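Local coordinates for protein putative pyrroline carboxylate reductase (Streptococcus pyogenes, PDB 2AHR) that probably catalyses the NAD(P)H-dependent reduction of 1-pyrroline-5-carboxylate to L-proline, the last step of proline biosynthesis, at residues G7-G12 with V64-K69. Numbering follows the deposited sequence.
Sequences GIIGVG and VILGIK. With NAP (NADP nicotinamide-adenine-dinucleotide phosphate), chain S.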
ATOM      1  N   GLY E   7      -7.622 -27.735  44.645  1.00 51.51           N
ATOM      2  CA  GLY E   7      -8.339 -28.323  43.531  1.00 51.55           C
ATOM      3  C   GLY E   7      -8.256 -27.454  42.293  1.00 51.81           C
ATOM      4  O   GLY E   7      -8.344 -26.228  42.382  1.00 51.96           O
ATOM      5  N   ILE E   8      -8.096 -28.092  41.136  1.00 51.78           N
ATOM      6  CA  ILE E   8      -8.036 -27.380  39.863  1.00 51.39           C
ATOM      7  C   ILE E   8      -9.210 -27.792  38.979  1.00 51.24           C
ATOM      8  O   ILE E   8      -9.370 -28.967  38.643  1.00 50.86           O
ATOM      9  CB  ILE E   8      -6.682 -27.613  39.116  1.00 51.38           C
ATOM     10  CG1 ILE E   8      -5.483 -27.199  39.975  1.00 51.25           C
ATOM     11  CG2 ILE E   8      -6.641 -26.816  37.813  1.00 50.80           C
ATOM     12  CD1 ILE E   8      -4.831 -28.332  40.749  1.00 51.69           C
ATOM     13  N   ILE E   9     -10.030 -26.811  38.613  1.00 51.33           N
ATOM     14  CA  ILE E   9     -11.168 -27.046  37.737  1.00 51.40           C
ATOM     15  C   ILE E   9     -10.811 -26.635  36.307  1.00 51.66           C
ATOM     16  O   ILE E   9     -10.531 -25.459  36.034  1.00 51.47           O
ATOM     17  CB  ILE E   9     -12.437 -26.305  38.236  1.00 51.76           C
ATOM     18  CG1 ILE E   9     -12.862 -26.830  39.619  1.00 51.36           C
ATOM     19  CG2 ILE E   9     -13.578 -26.443  37.227  1.00 51.53           C
ATOM     20  CD1 ILE E   9     -13.929 -25.985  40.305  1.00 52.57           C
ATOM     21  N   GLY E  10     -10.832 -27.615  35.404  1.00 51.35           N
ATOM     22  CA  GLY E  10     -10.357 -27.430  34.038  1.00 51.45           C
ATOM     23  C   GLY E  10      -8.842 -27.501  33.958  1.00 51.31           C
ATOM     24  O   GLY E  10      -8.140 -26.659  34.519  1.00 51.87           O
ATOM     25  N   VAL E  11      -8.337 -28.518  33.270  1.00 51.24           N
ATOM     26  CA  VAL E  11      -6.894 -28.728  33.155  1.00 50.39           C
ATOM     27  C   VAL E  11      -6.510 -28.913  31.696  1.00 50.24           C
ATOM     28  O   VAL E  11      -6.507 -30.024  31.151  1.00 49.77           O
ATOM     29  CB  VAL E  11      -6.396 -29.915  34.028  1.00 50.24           C
ATOM     30  CG1 VAL E  11      -4.882 -30.068  33.926  1.00 49.38           C
ATOM     31  CG2 VAL E  11      -6.802 -29.719  35.477  1.00 49.61           C
ATOM     32  N   GLY E  12      -6.211 -27.793  31.056  1.00 50.35           N
ATOM     33  CA  GLY E  12      -5.713 -27.807  29.692  1.00 50.36           C
ATOM     34  C   GLY E  12      -4.223 -27.543  29.712  1.00 50.41           C
ATOM     35  O   GLY E  12      -3.544 -27.837  30.694  1.00 49.88           O
ATOM     36  N   VAL E  64      -9.312 -23.097  45.435  1.00 46.95           N
ATOM     37  CA  VAL E  64      -9.601 -23.523  44.063  1.00 46.04           C
ATOM     38  C   VAL E  64      -8.775 -22.718  43.048  1.00 45.78           C
ATOM     39  O   VAL E  64      -8.574 -21.505  43.203  1.00 45.01           O
ATOM     40  CB  VAL E  64     -11.109 -23.385  43.752  1.00 45.84           C
ATOM     41  CG1 VAL E  64     -11.393 -23.509  42.255  1.00 45.59           C
ATOM     42  CG2 VAL E  64     -11.907 -24.420  44.548  1.00 46.00           C
ATOM     43  N   ILE E  65      -8.309 -23.406  42.011  1.00 45.00           N
ATOM     44  CA  ILE E  65      -7.681 -22.750  40.880  1.00 44.24           C
ATOM     45  C   ILE E  65      -8.508 -23.054  39.634  1.00 44.12           C
ATOM     46  O   ILE E  65      -8.802 -24.213  39.334  1.00 43.73           O
ATOM     47  CB  ILE E  65      -6.185 -23.170  40.722  1.00 44.18           C
ATOM     48  CG1 ILE E  65      -5.357 -22.634  41.900  1.00 44.09           C
ATOM     49  CG2 ILE E  65      -5.602 -22.673  39.407  1.00 43.68           C
ATOM     50  CD1 ILE E  65      -3.941 -23.186  41.974  1.00 44.37           C
ATOM     51  N   LEU E  66      -8.892 -21.998  38.922  1.00 43.87           N
ATOM     52  CA  LEU E  66      -9.654 -22.138  37.694  1.00 44.30           C
ATOM     53  C   LEU E  66      -8.784 -22.165  36.431  1.00 44.71           C
ATOM     54  O   LEU E  66      -8.148 -21.167  36.077  1.00 44.93           O
ATOM     55  CB  LEU E  66     -10.698 -21.018  37.589  1.00 43.86           C
ATOM     56  CG  LEU E  66     -11.815 -21.004  38.635  1.00 44.55           C
ATOM     57  CD1 LEU E  66     -12.625 -19.698  38.532  1.00 43.62           C
ATOM     58  CD2 LEU E  66     -12.722 -22.219  38.466  1.00 45.45           C
ATOM     59  N   GLY E  67      -8.809 -23.296  35.731  1.00 45.17           N
ATOM     60  CA  GLY E  67      -8.090 -23.449  34.466  1.00 45.65           C
ATOM     61  C   GLY E  67      -8.937 -23.478  33.197  1.00 46.17           C
ATOM     62  O   GLY E  67      -8.420 -23.744  32.102  1.00 45.33           O
ATOM     63  N   ILE E  68     -10.235 -23.193  33.336  1.00 46.77           N
ATOM     64  CA  ILE E  68     -11.156 -23.144  32.186  1.00 47.48           C
ATOM     65  C   ILE E  68     -10.957 -21.854  31.385  1.00 47.96           C
ATOM     66  O   ILE E  68     -10.413 -20.870  31.914  1.00 47.47           O
ATOM     67  CB  ILE E  68     -12.642 -23.254  32.633  1.00 48.17           C
ATOM     68  CG1 ILE E  68     -12.941 -22.290  33.800  1.00 47.84           C
ATOM     69  CG2 ILE E  68     -12.984 -24.709  33.011  1.00 47.60           C
ATOM     70  CD1 ILE E  68     -14.426 -21.976  33.983  1.00 50.30           C
ATOM     71  N   LYS E  69     -11.382 -21.853  30.119  1.00 48.17           N
ATOM     72  CA  LYS E  69     -11.287 -20.635  29.314  1.00 49.08           C
ATOM     73  C   LYS E  69     -12.354 -19.601  29.699  1.00 49.17           C
ATOM     74  O   LYS E  69     -13.422 -19.969  30.191  1.00 48.92           O
ATOM     75  CB  LYS E  69     -11.239 -20.937  27.802  1.00 49.39           C
ATOM     76  CG  LYS E  69     -12.527 -21.370  27.133  1.00 51.76           C
ATOM     77  CD  LYS E  69     -12.203 -21.893  25.727  1.00 55.45           C
ATOM     78  CE  LYS E  69     -13.394 -21.797  24.776  1.00 57.53           C
ATOM     79  NZ  LYS E  69     -14.470 -22.787  25.070  1.00 59.55           N
TER
HETATM   80  PA  NAP S1504      -7.262 -25.015  26.670  1.00 71.82           P
HETATM   81  O1A NAP S1504      -8.279 -25.057  25.583  1.00 70.64           O
HETATM   82  O2A NAP S1504      -5.997 -25.667  26.223  1.00 71.30           O
HETATM   83  O5B NAP S1504      -7.792 -25.680  28.046  1.00 71.91           O
HETATM   84  C5B NAP S1504      -9.121 -25.543  28.494  1.00 74.73           C
HETATM   85  C4B NAP S1504      -9.521 -26.858  29.158  1.00 76.90           C
HETATM   86  O4B NAP S1504     -10.726 -26.733  29.894  1.00 77.46           O
HETATM   87  C3B NAP S1504      -9.717 -27.964  28.124  1.00 77.49           C
HETATM   88  O3B NAP S1504      -8.811 -29.006  28.419  1.00 77.05           O
HETATM   89  C2B NAP S1504     -11.164 -28.411  28.274  1.00 78.55           C
HETATM   90  O2B NAP S1504     -11.353 -29.817  28.283  1.00 80.39           O
HETATM   91  C1B NAP S1504     -11.509 -27.896  29.666  1.00 78.30           C
HETATM   92  N9A NAP S1504     -12.972 -27.714  29.828  1.00 78.43           N
HETATM   93  C8A NAP S1504     -13.902 -27.430  28.852  1.00 78.32           C
HETATM   94  N7A NAP S1504     -15.126 -27.369  29.432  1.00 78.70           N
HETATM   95  C5A NAP S1504     -14.996 -27.614  30.761  1.00 78.29           C
HETATM   96  C6A NAP S1504     -15.925 -27.688  31.800  1.00 78.02           C
HETATM   97  N6A NAP S1504     -17.171 -28.050  31.502  1.00 78.66           N
HETATM   98  N1A NAP S1504     -15.473 -27.961  33.076  1.00 77.76           N
HETATM   99  C2A NAP S1504     -14.129 -28.185  33.318  1.00 77.27           C
HETATM  100  N3A NAP S1504     -13.222 -28.123  32.280  1.00 76.85           N
HETATM  101  C4A NAP S1504     -13.646 -27.840  31.021  1.00 77.94           C
HETATM  102  O3  NAP S1504      -7.039 -23.478  27.138  1.00 69.77           O
HETATM  103  PN  NAP S1504      -5.677 -22.926  27.824  1.00 68.69           P
HETATM  104  O1N NAP S1504      -4.809 -22.418  26.722  1.00 69.47           O
HETATM  105  O2N NAP S1504      -5.115 -23.905  28.792  1.00 67.83           O
HETATM  106  O5D NAP S1504      -6.242 -21.651  28.639  1.00 66.01           O
HETATM  107  C5D NAP S1504      -6.891 -21.796  29.883  1.00 62.62           C
HETATM  108  C4D NAP S1504      -6.873 -20.469  30.639  1.00 60.42           C
HETATM  109  O4D NAP S1504      -5.553 -19.993  30.824  1.00 58.44           O
HETATM  110  C3D NAP S1504      -7.634 -19.385  29.883  1.00 59.85           C
HETATM  111  O3D NAP S1504      -8.516 -18.776  30.795  1.00 60.11           O
HETATM  112  C2D NAP S1504      -6.590 -18.390  29.394  1.00 58.23           C
HETATM  113  O2D NAP S1504      -7.113 -17.067  29.426  1.00 55.05           O
HETATM  114  C1D NAP S1504      -5.419 -18.648  30.367  1.00 57.31           C
HETATM  115  N1N NAP S1504      -4.046 -18.479  29.822  1.00 55.30           N
HETATM  116  C2N NAP S1504      -3.571 -19.282  28.804  1.00 53.27           C
HETATM  117  C3N NAP S1504      -2.264 -19.123  28.333  1.00 51.06           C
HETATM  118  C7N NAP S1504      -1.683 -20.061  27.316  1.00 49.66           C
HETATM  119  O7N NAP S1504      -0.333 -19.859  26.962  1.00 49.98           O
HETATM  120  N7N NAP S1504      -2.423 -21.044  26.787  1.00 47.53           N
HETATM  121  C4N NAP S1504      -1.436 -18.148  28.903  1.00 51.37           C
HETATM  122  C5N NAP S1504      -1.912 -17.349  29.933  1.00 50.58           C
HETATM  123  C6N NAP S1504      -3.221 -17.531  30.383  1.00 54.38           C
HETATM  124  P2B NAP S1504     -11.301 -30.756  26.965  1.00 81.61           P
HETATM  125  O1X NAP S1504     -11.782 -32.140  27.366  1.00 81.45           O
HETATM  126  O2X NAP S1504     -12.230 -30.197  25.912  1.00 81.93           O
HETATM  127  O3X NAP S1504      -9.884 -30.834  26.422  1.00 80.71           O
HETATM  128  O   HOH W   1      -5.915 -24.973  31.281  1.00 49.72           O
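With CG1 anti to its carbonyl carbon (chi1 -63°) and an extended chi2, Ile9 reaches back along the sheet, so that CD1 meets Val64 CG1 at 4.0 Å; Val64 brings that methyl over by setting it anti to its own backbone N (chi1 167°). Ile9 CB also packs on Leu66 CD2. On the other face Ile8 and Ile65 run alongside each other, CG1 of Ile8 lying 4.2 Å from CB of Ile65. The beta-branched Ile8, Ile9, Val64 and Ile65 favour extended backbone, and their apolar branches pack both faces of this buried sheet.

Between these two layers of side chains the strands run parallel. Gly7 O accepts from Ile65 N at 2.8 Å, Ile65 O accepts from Ile9 N, and Ile9 O takes Gly67 N at 2.8 Å, the donor tilted 26° from the carbonyl plane as the strands give way to loops. Glycine suits the next pair: Gly10 has positive phi and lies bare against Ile68 CG2, while Gly67 CA comes within 3.2 Å of Gly10 O.

Beyond the strands the two segments diverge around NADP, as in the Rossmann fold, where Gly10 and Gly12 fit the GxGxxA pattern. Gly10 CA lies 3.4 Å from N3A of the adenine, which Ile68 CG2 also touches. Gly12, the N-cap of the next helix, has no side chain and brings CA within 3.4 Å of O5B. A water accepts from Gly12 N and donates to Gly67 O and to O2N of the nicotinamide-side phosphate, while Ile68 O accepts from O3D of the nicotinamide ribose at 3.0 Å.

Strands 5-9 and 63-66 are adjacent interior strands of the sheet, with 28-32 beside the first and 86-88 beside the second; helix 54-58 covers Ile9 and Val64, and helix 73-77 packs against Leu66 and Ile68.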